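PDB 2Y0H: probable porin from Pseudomonas aeruginosa, which probably acts as an outer-membrane porin of the OprD family, its beta barrel giving solutes a way across the membrane. Local coordinates for residues A[88-92]-A[153-157]; A[243-249]-A[266-272]; A[294-298]-A[325-331]; A[357-361]-A[383-387]. One frame throughout, in Å; residues are numbered along the deposited sequence.

Contact 1 (A[88-92]-A[153-157]); sequences DDYSH and SRTRE. With C8E ((hydroxyethyloxy)tri(ethyloxy)octane), chain N.
A classic beta bulge, formed where Asp89 and Tyr90 of strand 87-101 both face Gly62, turns two neighbouring side chains toward Arg156, just past the end of strand 143-154. Asp89 makes a salt bridge from OD2 to Arg156 NH1 at 2.7 Å. Carboxylate and guanidinium stand 77° apart, so the groups meet through one oxygen and not flat side by side. Tyr90 crosses the base of the same arginine at a slant: its CB is 3.5 Å from Arg156 CG, and Arg156 CA sits over one ring face in a CH-pi contact, 4.1 Å from the centroid. The Tyr90 hydroxyl reaches on to Arg154, its OH 3.7 Å from CD. With CG anti to the carbonyl carbon (chi1 -78°) and chi2 extended, Arg154 holds CD over the middle of the His92 ring, 3.5 Å from the centroid. Beyond CD the guanidinium runs on nearly parallel to the imidazole, 17° between planes, with Arg154 NE 3.1 Å from His92 CE1. Arg154 NH1 forms a salt bridge with Asp131 of strand 129-137. Ser91 instead meets a detergent chain. Strands 104-108 and 129-137 separate the two segments in the barrel sheet, with Leu125 and Leu126 packed alongside Arg156 and Tyr90.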
loop_
_atom_site.group_PDB
_atom_site.type_symbol
_atom_site.label_atom_id
_atom_site.label_comp_id
_atom_site.label_asym_id
_atom_site.label_seq_id
_atom_site.Cartn_x
_atom_site.Cartn_y
_atom_site.Cartn_z
ATOM N N ASP A 88 -14.824 -19.413 -10.529
ATOM C CA ASP A 88 -13.412 -19.032 -10.595
ATOM C C ASP A 88 -13.261 -17.751 -11.390
ATOM O O ASP A 88 -13.724 -17.642 -12.526
ATOM C CB ASP A 88 -12.553 -20.133 -11.222
ATOM C CG ASP A 88 -11.979 -21.086 -10.192
ATOM O OD1 ASP A 88 -12.723 -21.530 -9.292
ATOM O OD2 ASP A 88 -10.775 -21.404 -10.289
ATOM N N ASP A 89 -12.593 -16.788 -10.781
ATOM C CA ASP A 89 -12.532 -15.442 -11.303
ATOM C C ASP A 89 -11.123 -15.081 -11.769
ATOM O O ASP A 89 -10.934 -14.391 -12.775
ATOM C CB ASP A 89 -12.941 -14.491 -10.187
ATOM C CG ASP A 89 -13.169 -13.113 -10.680
ATOM O OD1 ASP A 89 -13.524 -12.977 -11.872
ATOM O OD2 ASP A 89 -12.984 -12.171 -9.888
ATOM N N TYR A 90 -10.136 -15.531 -11.005
ATOM C CA TYR A 90 -8.747 -15.216 -11.267
ATOM C C TYR A 90 -7.861 -16.235 -10.566
ATOM O O TYR A 90 -8.112 -16.617 -9.413
ATOM C CB TYR A 90 -8.395 -13.801 -10.788
ATOM C CG TYR A 90 -6.919 -13.490 -10.923
ATOM C CD1 TYR A 90 -6.382 -13.100 -12.146
ATOM C CD2 TYR A 90 -6.060 -13.605 -9.836
ATOM C CE1 TYR A 90 -5.027 -12.826 -12.284
ATOM C CE2 TYR A 90 -4.702 -13.336 -9.961
ATOM C CZ TYR A 90 -4.193 -12.951 -11.189
ATOM O OH TYR A 90 -2.852 -12.678 -11.322
ATOM N N SER A 91 -6.842 -16.700 -11.272
ATOM C CA SER A 91 -5.825 -17.532 -10.661
ATOM C C SER A 91 -4.475 -17.239 -11.300
ATOM O O SER A 91 -4.393 -16.855 -12.465
ATOM C CB SER A 91 -6.179 -19.014 -10.783
ATOM O OG SER A 91 -6.205 -19.413 -12.132
ATOM N N HIS A 92 -3.417 -17.409 -10.527
ATOM C CA HIS A 92 -2.070 -17.230 -11.041
ATOM C C HIS A 92 -1.128 -17.961 -10.130
ATOM O O HIS A 92 -1.358 -18.046 -8.927
ATOM C CB HIS A 92 -1.694 -15.752 -11.095
ATOM C CG HIS A 92 -0.281 -15.506 -11.516
ATOM N ND1 HIS A 92 0.153 -15.688 -12.812
ATOM C CD2 HIS A 92 0.802 -15.093 -10.812
ATOM C CE1 HIS A 92 1.440 -15.390 -12.890
ATOM N NE2 HIS A 92 1.858 -15.029 -11.689
ATOM N N SER A 153 3.176 -6.074 -13.815
ATOM C CA SER A 153 2.212 -5.893 -12.753
ATOM C C SER A 153 1.023 -6.813 -13.027
ATOM O O SER A 153 0.554 -6.881 -14.159
ATOM C CB SER A 153 1.751 -4.429 -12.730
ATOM O OG SER A 153 0.686 -4.226 -11.807
ATOM N N ARG A 154 0.548 -7.512 -11.994
ATOM C CA ARG A 154 -0.619 -8.406 -12.102
ATOM C C ARG A 154 -1.712 -8.083 -11.100
ATOM O O ARG A 154 -1.455 -8.072 -9.890
ATOM C CB ARG A 154 -0.219 -9.857 -11.851
ATOM C CG ARG A 154 0.453 -10.513 -13.020
ATOM C CD ARG A 154 0.482 -12.026 -12.883
ATOM N NE ARG A 154 0.909 -12.619 -14.150
ATOM C CZ ARG A 154 2.183 -12.734 -14.502
ATOM N NH1 ARG A 154 3.124 -12.321 -13.663
ATOM N NH2 ARG A 154 2.518 -13.270 -15.672
ATOM N N THR A 155 -2.928 -7.855 -11.595
ATOM C CA THR A 155 -4.115 -7.785 -10.728
ATOM C C THR A 155 -5.273 -8.602 -11.301
ATOM O O THR A 155 -5.259 -8.958 -12.483
ATOM C CB THR A 155 -4.605 -6.339 -10.528
ATOM O OG1 THR A 155 -5.046 -5.817 -11.783
ATOM C CG2 THR A 155 -3.491 -5.473 -10.002
ATOM N N ARG A 156 -6.275 -8.881 -10.461
ATOM C CA ARG A 156 -7.476 -9.628 -10.863
ATOM C C ARG A 156 -8.128 -9.060 -12.132
ATOM O O ARG A 156 -9.101 -9.628 -12.649
ATOM C CB ARG A 156 -8.491 -9.714 -9.698
ATOM C CG ARG A 156 -9.706 -10.625 -9.946
ATOM C CD ARG A 156 -10.393 -11.115 -8.639
ATOM N NE ARG A 156 -11.211 -10.096 -7.973
ATOM C CZ ARG A 156 -12.362 -10.345 -7.343
ATOM N NH1 ARG A 156 -12.849 -11.578 -7.301
ATOM N NH2 ARG A 156 -13.036 -9.362 -6.756
ATOM N N GLU A 157 -7.580 -7.943 -12.623
ATOM C CA GLU A 157 -7.957 -7.356 -13.910
ATOM C C GLU A 157 -6.717 -7.047 -14.749
ATOM O O GLU A 157 -6.777 -6.267 -15.699
ATOM C CB GLU A 157 -8.763 -6.072 -13.711
ATOM C CG GLU A 157 -9.838 -6.172 -12.634
ATOM C CD GLU A 157 -9.261 -6.066 -11.235
ATOM O OE1 GLU A 157 -8.120 -5.571 -11.110
ATOM O OE2 GLU A 157 -9.939 -6.470 -10.266
HETATM C C1 C8E N . -5.853 -21.966 -4.241
HETATM C C2 C8E N . -4.371 -21.679 -4.031
HETATM C C3 C8E N . -3.752 -21.065 -5.284
HETATM C C4 C8E N . -3.341 -22.107 -6.323
HETATM C C5 C8E N . -3.818 -21.679 -7.714
HETATM C C6 C8E N . -2.702 -21.743 -8.753
HETATM C C7 C8E N . -3.226 -21.315 -10.124
HETATM C C8 C8E N . -2.937 -22.340 -11.216
HETATM O O9 C8E N . -3.998 -22.369 -12.157
HETATM C C10 C8E N . -3.707 -21.720 -13.380
HETATM C C11 C8E N . -4.678 -22.209 -14.458
#

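Contact 2 (A[243-249]-A[266-272]); sequences VDNRNLN and QKMIGND. With C8E ((hydroxyethyloxy)tri(ethyloxy)octane), chain M.
Arg246 and Leu248 pair with Ile269 and Lys267 as hydrogen-bonded antiparallel partners, the strand axes 4.6 Å apart at 169°, in the beta hairpin of strands 244-256 and 259-269. The bond from Arg246 N to Ile269 O, at 2.8 Å, is one of four backbone bonds that join these two pairs. On the face bearing Leu248 and Ile269, the Leu248 methyl CD1 lies 3.8 Å from Ile269 CD1, and a detergent tail runs past Leu248, consistent with a surface that faces the membrane. Arg246 bends at chi3 (-53°), bringing its guanidinium over Ile269, with NH2 3.3 Å from CG2. The other face carries Asn247, Asn249, Gln266 and Met268. Here Met268 runs alongside Asn247 and rests its CE methyl on the amide. Past Gly270, whose backbone angles call for glycine, polar bonds to Asn271 and Asp272 end the pairing. Asp272 OD2 takes the N-H of Asp244 on its anti lone pair at 2.7 Å, while Asn271 N reaches Asp244 OD2 from above the carboxylate plane. Asp272 O lies close to the plane of the Asn245 amide and takes an N-H of ND2 at 2.8 Å; Asn245 ND2 also makes a weak bond to Met268 SD at 3.7 Å.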
loop_
_atom_site.group_PDB
_atom_site.type_symbol
_atom_site.label_atom_id
_atom_site.label_comp_id
_atom_site.label_asym_id
_atom_site.label_seq_id
_atom_site.Cartn_x
_atom_site.Cartn_y
_atom_site.Cartn_z
ATOM N N VAL A 243 5.139 14.835 -17.319
ATOM C CA VAL A 243 4.836 14.397 -15.968
ATOM C C VAL A 243 5.338 15.497 -15.023
ATOM O O VAL A 243 6.529 15.782 -14.996
ATOM C CB VAL A 243 5.537 13.050 -15.645
ATOM C CG1 VAL A 243 5.279 12.639 -14.192
ATOM C CG2 VAL A 243 5.092 11.946 -16.614
ATOM N N ASP A 244 4.432 16.129 -14.281
ATOM C CA ASP A 244 4.796 17.281 -13.438
ATOM C C ASP A 244 4.057 17.252 -12.104
ATOM O O ASP A 244 2.921 17.685 -12.017
ATOM C CB ASP A 244 4.509 18.604 -14.171
ATOM C CG ASP A 244 4.736 19.840 -13.289
ATOM O OD1 ASP A 244 5.711 19.874 -12.512
ATOM O OD2 ASP A 244 3.934 20.790 -13.374
ATOM N N ASN A 245 4.709 16.735 -11.072
ATOM C CA ASN A 245 4.109 16.665 -9.744
ATOM C C ASN A 245 5.158 16.652 -8.657
ATOM O O ASN A 245 6.125 15.889 -8.699
ATOM C CB ASN A 245 3.247 15.411 -9.586
ATOM C CG ASN A 245 2.612 15.292 -8.195
ATOM O OD1 ASN A 245 3.235 14.817 -7.239
ATOM N ND2 ASN A 245 1.360 15.693 -8.093
ATOM N N ARG A 246 4.964 17.519 -7.680
ATOM C CA ARG A 246 5.676 17.380 -6.438
ATOM C C ARG A 246 4.589 17.100 -5.428
ATOM O O ARG A 246 3.472 17.629 -5.528
ATOM C CB ARG A 246 6.510 18.629 -6.132
ATOM C CG ARG A 246 7.452 18.976 -7.299
ATOM C CD ARG A 246 8.512 20.000 -6.952
ATOM N NE ARG A 246 7.963 21.225 -6.374
ATOM C CZ ARG A 246 7.455 22.231 -7.082
ATOM N NH1 ARG A 246 7.408 22.153 -8.406
ATOM N NH2 ARG A 246 6.988 23.309 -6.459
ATOM N N ASN A 247 4.913 16.223 -4.486
ATOM C CA ASN A 247 3.963 15.731 -3.505
ATOM C C ASN A 247 4.580 15.913 -2.119
ATOM O O ASN A 247 5.573 15.249 -1.804
ATOM C CB ASN A 247 3.666 14.249 -3.795
ATOM C CG ASN A 247 2.853 13.568 -2.686
ATOM O OD1 ASN A 247 2.619 14.142 -1.619
ATOM N ND2 ASN A 247 2.426 12.333 -2.947
ATOM N N LEU A 248 4.019 16.834 -1.324
ATOM C CA LEU A 248 4.438 17.060 0.072
ATOM C C LEU A 248 3.347 16.578 1.027
ATOM O O LEU A 248 2.222 17.078 1.002
ATOM C CB LEU A 248 4.677 18.543 0.354
ATOM C CG LEU A 248 5.794 19.323 -0.340
ATOM C CD1 LEU A 248 5.890 18.984 -1.809
ATOM C CD2 LEU A 248 5.545 20.815 -0.161
ATOM N N ASN A 249 3.670 15.610 1.870
ATOM C CA ASN A 249 2.684 15.099 2.807
ATOM C C ASN A 249 3.324 14.649 4.113
ATOM O O ASN A 249 4.468 14.178 4.130
ATOM C CB ASN A 249 1.822 13.990 2.178
ATOM C CG ASN A 249 2.605 12.718 1.901
ATOM O OD1 ASN A 249 2.622 11.800 2.713
ATOM N ND2 ASN A 249 3.254 12.659 0.744
ATOM N N GLN A 266 -1.336 17.279 3.217
ATOM C CA GLN A 266 -0.897 16.741 1.936
ATOM C C GLN A 266 -1.139 17.807 0.878
ATOM O O GLN A 266 -2.178 18.474 0.876
ATOM C CB GLN A 266 -1.689 15.467 1.609
ATOM C CG GLN A 266 -1.264 14.699 0.352
ATOM C CD GLN A 266 -1.692 13.238 0.424
ATOM O OE1 GLN A 266 -1.165 12.467 1.243
ATOM N NE2 GLN A 266 -2.676 12.853 -0.402
ATOM N N LYS A 267 -0.188 17.952 -0.030
ATOM C CA LYS A 267 -0.259 19.000 -1.027
ATOM C C LYS A 267 0.323 18.538 -2.378
ATOM O O LYS A 267 1.488 18.171 -2.469
ATOM C CB LYS A 267 0.475 20.225 -0.485
ATOM C CG LYS A 267 0.442 21.457 -1.356
ATOM C CD LYS A 267 1.110 22.643 -0.635
ATOM C CE LYS A 267 0.376 23.033 0.670
ATOM N NZ LYS A 267 0.589 22.100 1.838
ATOM N N MET A 268 -0.513 18.536 -3.409
ATOM C CA MET A 268 -0.073 18.277 -4.783
ATOM C C MET A 268 0.329 19.600 -5.435
ATOM O O MET A 268 -0.414 20.582 -5.384
ATOM C CB MET A 268 -1.193 17.632 -5.613
ATOM C CG MET A 268 -1.760 16.331 -5.047
ATOM S SD MET A 268 -0.518 14.998 -4.989
ATOM C CE MET A 268 -0.271 14.894 -3.210
ATOM N N ILE A 269 1.506 19.617 -6.048
ATOM C CA ILE A 269 2.002 20.796 -6.741
ATOM C C ILE A 269 2.387 20.426 -8.159
ATOM O O ILE A 269 3.071 19.416 -8.385
ATOM C CB ILE A 269 3.227 21.360 -6.031
ATOM C CG1 ILE A 269 2.880 21.659 -4.561
ATOM C CG2 ILE A 269 3.743 22.592 -6.761
ATOM C CD1 ILE A 269 4.079 21.740 -3.634
ATOM N N GLY A 270 1.962 21.255 -9.110
ATOM C CA GLY A 270 2.233 21.023 -10.521
ATOM C C GLY A 270 0.926 20.717 -11.217
ATOM O O GLY A 270 -0.132 20.740 -10.591
ATOM N N ASN A 271 0.952 20.425 -12.508
ATOM C CA ASN A 271 -0.346 20.211 -13.147
ATOM C C ASN A 271 -0.862 18.768 -13.145
ATOM O O ASN A 271 -2.010 18.533 -13.525
ATOM C CB ASN A 271 -0.414 20.835 -14.546
ATOM C CG ASN A 271 0.125 19.928 -15.594
ATOM O OD1 ASN A 271 1.237 19.417 -15.458
ATOM N ND2 ASN A 271 -0.664 19.684 -16.642
ATOM N N ASP A 272 -0.039 17.816 -12.688
ATOM C CA ASP A 272 -0.439 16.406 -12.645
ATOM C C ASP A 272 -0.812 15.869 -11.259
ATOM O O ASP A 272 -0.321 16.338 -10.237
ATOM C CB ASP A 272 0.657 15.516 -13.246
ATOM C CG ASP A 272 0.820 15.733 -14.737
ATOM O OD1 ASP A 272 -0.222 15.869 -15.414
ATOM O OD2 ASP A 272 1.977 15.788 -15.222
HETATM C C1 C8E M . 3.439 19.798 3.806
HETATM C C2 C8E M . 4.012 18.408 4.094
HETATM C C3 C8E M . 5.308 18.509 4.897
HETATM C C4 C8E M . 6.529 18.520 3.977
#

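Contact 3 (A[294-298]-A[325-331]); sequences FTRPQ and VQGRDID
One face of the Phe294 ring is met by Val325 and its edge by Gly327, where the loop between strands 259-269 and 300-309 folds back across the barrel sheet onto strand 318-330. Val325 CG1 sits over the ring centre in a close CH-pi contact, 3.3 Å from the centroid, the two side chains coming from opposite directions. Near the ring plane, Phe294 CE2 lies 3.6 Å from Gly327 N; as glycine, that residue presents only backbone to the ring. A second flat group, the Arg296 guanidinium, has Ile330 on one face, with CD1 above its rim and CG2 3.5 Å from Arg296 NE. A bend at chi3 (70°) lays the arginine over the isoleucine in this way. Beyond it, Arg296 NH1 forms a salt bridge with Glu341 of strand 339-351, which probably balances its charge. The Gln298 amide stands almost perpendicular to the Asp331 carboxylate, 86° between planes, and its OE1 comes 3.0 Å from Asp331 CB. Asp329, whose CB touches the Gln298 backbone, forms a salt bridge with Lys300 on strand 300-309, the strand into which the loop runs and which lies beside strand 318-330. A single backbone bond ties the two segments: Asp331 N to Pro297 O, 3.0 Å long and practically straight at 178°.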
loop_
_atom_site.group_PDB
_atom_site.type_symbol
_atom_site.label_atom_id
_atom_site.label_comp_id
_atom_site.label_asym_id
_atom_site.label_seq_id
_atom_site.Cartn_x
_atom_site.Cartn_y
_atom_site.Cartn_z
ATOM N N PHE A 294 -6.674 11.313 -2.545
ATOM C CA PHE A 294 -6.458 12.750 -2.335
ATOM C C PHE A 294 -5.144 13.237 -2.943
ATOM O O PHE A 294 -4.402 14.016 -2.336
ATOM C CB PHE A 294 -6.548 13.088 -0.840
ATOM C CG PHE A 294 -7.945 13.022 -0.304
ATOM C CD1 PHE A 294 -8.518 11.802 0.016
ATOM C CD2 PHE A 294 -8.704 14.174 -0.168
ATOM C CE1 PHE A 294 -9.823 11.734 0.488
ATOM C CE2 PHE A 294 -10.015 14.114 0.307
ATOM C CZ PHE A 294 -10.572 12.891 0.627
ATOM N N THR A 295 -4.865 12.759 -4.150
ATOM C CA THR A 295 -3.661 13.130 -4.882
ATOM C C THR A 295 -4.012 13.693 -6.256
ATOM O O THR A 295 -3.223 13.596 -7.189
ATOM C CB THR A 295 -2.711 11.924 -5.049
ATOM O OG1 THR A 295 -3.435 10.811 -5.604
ATOM C CG2 THR A 295 -2.105 11.529 -3.684
ATOM N N ARG A 296 -5.200 14.282 -6.376
ATOM C CA ARG A 296 -5.661 14.825 -7.659
ATOM C C ARG A 296 -4.895 16.101 -7.988
ATOM O O ARG A 296 -4.269 16.684 -7.102
ATOM C CB ARG A 296 -7.176 15.063 -7.622
ATOM C CG ARG A 296 -7.969 13.767 -7.573
ATOM C CD ARG A 296 -9.410 13.985 -7.168
ATOM N NE ARG A 296 -10.165 14.673 -8.208
ATOM C CZ ARG A 296 -11.492 14.770 -8.215
ATOM N NH1 ARG A 296 -12.199 14.221 -7.235
ATOM N NH2 ARG A 296 -12.109 15.411 -9.200
ATOM N N PRO A 297 -4.926 16.536 -9.262
ATOM C CA PRO A 297 -4.041 17.657 -9.628
ATOM C C PRO A 297 -4.270 18.886 -8.729
ATOM O O PRO A 297 -5.416 19.313 -8.551
ATOM C CB PRO A 297 -4.425 17.953 -11.086
ATOM C CG PRO A 297 -5.081 16.673 -11.589
ATOM C CD PRO A 297 -5.761 16.077 -10.395
ATOM N N GLN A 298 -3.196 19.410 -8.145
ATOM C CA GLN A 298 -3.255 20.602 -7.291
ATOM C C GLN A 298 -4.041 20.478 -5.973
ATOM O O GLN A 298 -4.326 21.478 -5.323
ATOM C CB GLN A 298 -3.765 21.809 -8.087
ATOM C CG GLN A 298 -2.839 22.218 -9.207
ATOM C CD GLN A 298 -3.344 23.412 -9.981
ATOM O OE1 GLN A 298 -4.255 23.294 -10.799
ATOM N NE2 GLN A 298 -2.752 24.576 -9.730
ATOM N N VAL A 325 -10.817 13.090 5.928
ATOM C CA VAL A 325 -9.910 13.857 5.092
ATOM C C VAL A 325 -10.735 14.773 4.219
ATOM O O VAL A 325 -11.750 14.364 3.656
ATOM C CB VAL A 325 -9.081 12.946 4.178
ATOM C CG1 VAL A 325 -8.292 13.792 3.167
ATOM C CG2 VAL A 325 -8.152 12.065 5.007
ATOM N N GLN A 326 -10.293 16.013 4.099
ATOM C CA GLN A 326 -11.011 17.002 3.316
ATOM C C GLN A 326 -10.048 17.622 2.317
ATOM O O GLN A 326 -8.977 18.103 2.700
ATOM C CB GLN A 326 -11.577 18.070 4.255
ATOM C CG GLN A 326 -12.374 19.171 3.572
ATOM C CD GLN A 326 -13.113 20.039 4.582
ATOM O OE1 GLN A 326 -13.838 19.530 5.434
ATOM N NE2 GLN A 326 -12.914 21.347 4.502
ATOM N N GLY A 327 -10.429 17.607 1.042
ATOM C CA GLY A 327 -9.585 18.109 -0.032
ATOM C C GLY A 327 -10.182 19.285 -0.801
ATOM O O GLY A 327 -11.399 19.406 -0.925
ATOM N N ARG A 328 -9.320 20.143 -1.335
ATOM C CA ARG A 328 -9.765 21.338 -2.040
ATOM C C ARG A 328 -8.783 21.722 -3.139
ATOM O O ARG A 328 -7.707 21.122 -3.260
ATOM C CB ARG A 328 -9.890 22.503 -1.052
ATOM C CG ARG A 328 -8.565 22.881 -0.415
ATOM C CD ARG A 328 -8.733 23.898 0.714
ATOM N NE ARG A 328 -7.439 24.453 1.105
ATOM C CZ ARG A 328 -6.585 23.855 1.928
ATOM N NH1 ARG A 328 -6.890 22.670 2.453
ATOM N NH2 ARG A 328 -5.422 24.434 2.217
ATOM N N ASP A 329 -9.154 22.732 -3.925
ATOM C CA ASP A 329 -8.307 23.260 -4.999
ATOM C C ASP A 329 -8.041 22.218 -6.083
ATOM O O ASP A 329 -7.011 22.268 -6.765
ATOM C CB ASP A 329 -6.966 23.768 -4.465
ATOM C CG ASP A 329 -7.112 24.908 -3.467
ATOM O OD1 ASP A 329 -8.221 25.454 -3.328
ATOM O OD2 ASP A 329 -6.104 25.258 -2.816
ATOM N N ILE A 330 -8.947 21.262 -6.241
ATOM C CA ILE A 330 -8.743 20.249 -7.274
ATOM C C ILE A 330 -8.917 20.867 -8.660
ATOM O O ILE A 330 -9.974 21.409 -8.983
ATOM C CB ILE A 330 -9.689 19.048 -7.110
ATOM C CG1 ILE A 330 -9.419 18.345 -5.776
ATOM C CG2 ILE A 330 -9.524 18.075 -8.290
ATOM C CD1 ILE A 330 -10.454 17.311 -5.428
ATOM N N ASP A 331 -7.871 20.796 -9.477
ATOM C CA ASP A 331 -7.921 21.404 -10.802
ATOM C C ASP A 331 -8.865 20.648 -11.730
ATOM O O ASP A 331 -8.691 19.451 -11.963
ATOM C CB ASP A 331 -6.523 21.482 -11.424
ATOM C CG ASP A 331 -6.538 22.097 -12.818
ATOM O OD1 ASP A 331 -7.392 22.971 -13.078
ATOM O OD2 ASP A 331 -5.703 21.701 -13.656
#

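Contact 4 (A[357-361]-A[383-387]); sequences LKSVA and IVNYT. With C8E ((hydroxyethyloxy)tri(ethyloxy)octane), chain I.
The ring of Tyr386, on strand 376-389, reaches Val360 and Ser359 in the turn that leads into strand 361-371, its hairpin partner. CB passes 4.2 Å from Val360 CG2. With CG anti to the backbone N (chi1 178°), the ring then runs out beside the turn: CD1 is 3.7 Å from the same methyl, and CE1 meets Ser359 OG edge-on, in the ring plane, at 3.1 Å. Detergent lies over one face, with its C11 above the rim; CD2 and CE2 lie against its C10, 3.4 Å from CE2, but the fit at the hydroxyl is doubtful. Ser359 OG is itself held by the carbonyl of Lys358, bonding to a lone pair of that O in its plane. Leu357 to Val360 form a type II beta turn, closed by a hydrogen bond from Val360 N to Leu357 O. The other methyl, Val360 CG1, packs on Val384 CG1 at 3.6 Å. Ala361 and Asn385 then open the strand pairing with two nearly straight bonds, Ala361 N to Asn385 O at 3.0 Å and Asn385 N to Ala361 O at 2.9 Å. A water bridges Ser359 O and Thr387 N where the turn diverges from the strand. On its other edge strand 376-389 pairs with strand 7-22 through Val384 and Tyr386, closing the barrel.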
loop_
_atom_site.group_PDB
_atom_site.type_symbol
_atom_site.label_atom_id
_atom_site.label_comp_id
_atom_site.label_asym_id
_atom_site.label_seq_id
_atom_site.Cartn_x
_atom_site.Cartn_y
_atom_site.Cartn_z
ATOM N N LEU A 357 -12.314 -20.366 16.139
ATOM C CA LEU A 357 -11.948 -19.369 15.134
ATOM C C LEU A 357 -10.856 -18.435 15.650
ATOM O O LEU A 357 -10.677 -17.326 15.140
ATOM C CB LEU A 357 -13.188 -18.578 14.705
ATOM C CG LEU A 357 -14.264 -19.461 14.045
ATOM C CD1 LEU A 357 -15.483 -18.650 13.625
ATOM C CD2 LEU A 357 -13.667 -20.235 12.867
ATOM N N LYS A 358 -10.142 -18.884 16.680
ATOM C CA LYS A 358 -9.014 -18.129 17.226
ATOM C C LYS A 358 -8.060 -17.672 16.124
ATOM O O LYS A 358 -7.642 -18.471 15.282
ATOM C CB LYS A 358 -8.254 -18.975 18.261
ATOM C CG LYS A 358 -6.967 -18.348 18.790
ATOM C CD LYS A 358 -6.427 -19.154 19.982
ATOM C CE LYS A 358 -5.335 -18.393 20.729
ATOM N NZ LYS A 358 -4.023 -18.514 20.040
ATOM N N SER A 359 -7.721 -16.385 16.163
ATOM C CA SER A 359 -6.814 -15.723 15.215
ATOM C C SER A 359 -7.496 -15.317 13.914
ATOM O O SER A 359 -6.874 -14.666 13.078
ATOM C CB SER A 359 -5.549 -16.544 14.915
ATOM O OG SER A 359 -5.780 -17.453 13.834
ATOM N N VAL A 360 -8.755 -15.712 13.726
ATOM C CA VAL A 360 -9.543 -15.161 12.620
ATOM C C VAL A 360 -9.767 -13.665 12.848
ATOM O O VAL A 360 -10.173 -13.254 13.932
ATOM C CB VAL A 360 -10.914 -15.851 12.478
ATOM C CG1 VAL A 360 -11.811 -15.069 11.523
ATOM C CG2 VAL A 360 -10.737 -17.284 12.010
ATOM N N ALA A 361 -9.503 -12.857 11.828
ATOM C CA ALA A 361 -9.657 -11.416 11.931
ATOM C C ALA A 361 -10.885 -10.923 11.185
ATOM O O ALA A 361 -11.115 -11.287 10.027
ATOM C CB ALA A 361 -8.393 -10.709 11.391
ATOM N N ILE A 383 -14.834 -7.853 5.883
ATOM C CA ILE A 383 -13.722 -8.669 5.438
ATOM C C ILE A 383 -13.324 -9.623 6.546
ATOM O O ILE A 383 -13.174 -9.209 7.698
ATOM C CB ILE A 383 -12.501 -7.800 5.079
ATOM C CG1 ILE A 383 -12.858 -6.787 3.992
ATOM C CG2 ILE A 383 -11.327 -8.652 4.644
ATOM C CD1 ILE A 383 -13.000 -5.376 4.517
ATOM N N VAL A 384 -13.172 -10.897 6.198
ATOM C CA VAL A 384 -12.680 -11.901 7.133
ATOM C C VAL A 384 -11.355 -12.449 6.629
ATOM O O VAL A 384 -11.271 -12.974 5.516
ATOM C CB VAL A 384 -13.687 -13.060 7.319
ATOM C CG1 VAL A 384 -13.128 -14.130 8.269
ATOM C CG2 VAL A 384 -15.016 -12.528 7.842
ATOM N N ASN A 385 -10.321 -12.319 7.445
ATOM C CA ASN A 385 -9.007 -12.819 7.083
ATOM C C ASN A 385 -8.609 -13.983 7.967
ATOM O O ASN A 385 -8.868 -13.974 9.172
ATOM C CB ASN A 385 -7.955 -11.713 7.221
ATOM C CG ASN A 385 -7.969 -10.748 6.057
ATOM O OD1 ASN A 385 -7.583 -11.096 4.946
ATOM N ND2 ASN A 385 -8.405 -9.528 6.309
ATOM N N TYR A 386 -7.956 -14.976 7.379
ATOM C CA TYR A 386 -7.385 -16.036 8.176
ATOM C C TYR A 386 -6.224 -16.711 7.476
ATOM O O TYR A 386 -6.268 -16.968 6.272
ATOM C CB TYR A 386 -8.442 -17.082 8.544
ATOM C CG TYR A 386 -7.852 -18.218 9.332
ATOM C CD1 TYR A 386 -7.432 -18.028 10.646
ATOM C CD2 TYR A 386 -7.702 -19.477 8.767
ATOM C CE1 TYR A 386 -6.882 -19.063 11.372
ATOM C CE2 TYR A 386 -7.152 -20.519 9.487
ATOM C CZ TYR A 386 -6.743 -20.305 10.789
ATOM O OH TYR A 386 -6.186 -21.336 11.504
ATOM N N THR A 387 -5.184 -17.006 8.241
ATOM C CA THR A 387 -4.042 -17.724 7.705
ATOM C C THR A 387 -3.926 -19.114 8.325
ATOM O O THR A 387 -3.755 -19.262 9.535
ATOM C CB THR A 387 -2.744 -16.932 7.901
ATOM O OG1 THR A 387 -2.790 -15.748 7.087
ATOM C CG2 THR A 387 -1.523 -17.788 7.524
HETATM O O9 C8E I . -11.258 -20.805 9.352
HETATM C C10 C8E I . -10.293 -21.696 9.877
HETATM C C11 C8E I . -10.393 -21.768 11.397
HETATM O O12 C8E I . -9.369 -22.606 11.901
HETATM C C13 C8E I . -8.590 -21.953 12.888
HETATM C C14 C8E I . -8.401 -22.845 14.113
HETATM O O15 C8E I . -8.330 -22.030 15.265
HETATM O O HOH W 1 -5.031 -15.684 10.757
#

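All four contacts reach the same closed antiparallel sheet, and they follow one another along the chain, each finishing before the next begins. Contacts 2 and 3 are neighbours, their centres 10 Å apart: Gln266 NE2 probably hydrogen-bonds to Phe294 O at 2.8 Å, and Met268 CG packs on Arg296 O. Together they bind the loop after strand 259-269 to the wall formed by strands 244-256 to 318-330. Contact 1 has its centre 31 Å from each of those two and 23 Å from contact 4. Contact 4 lies across the chain's centre from contacts 2 and 3, about 38 and 36 Å away between centres. The four are thus spread round one barrel wall, consistent with a porin.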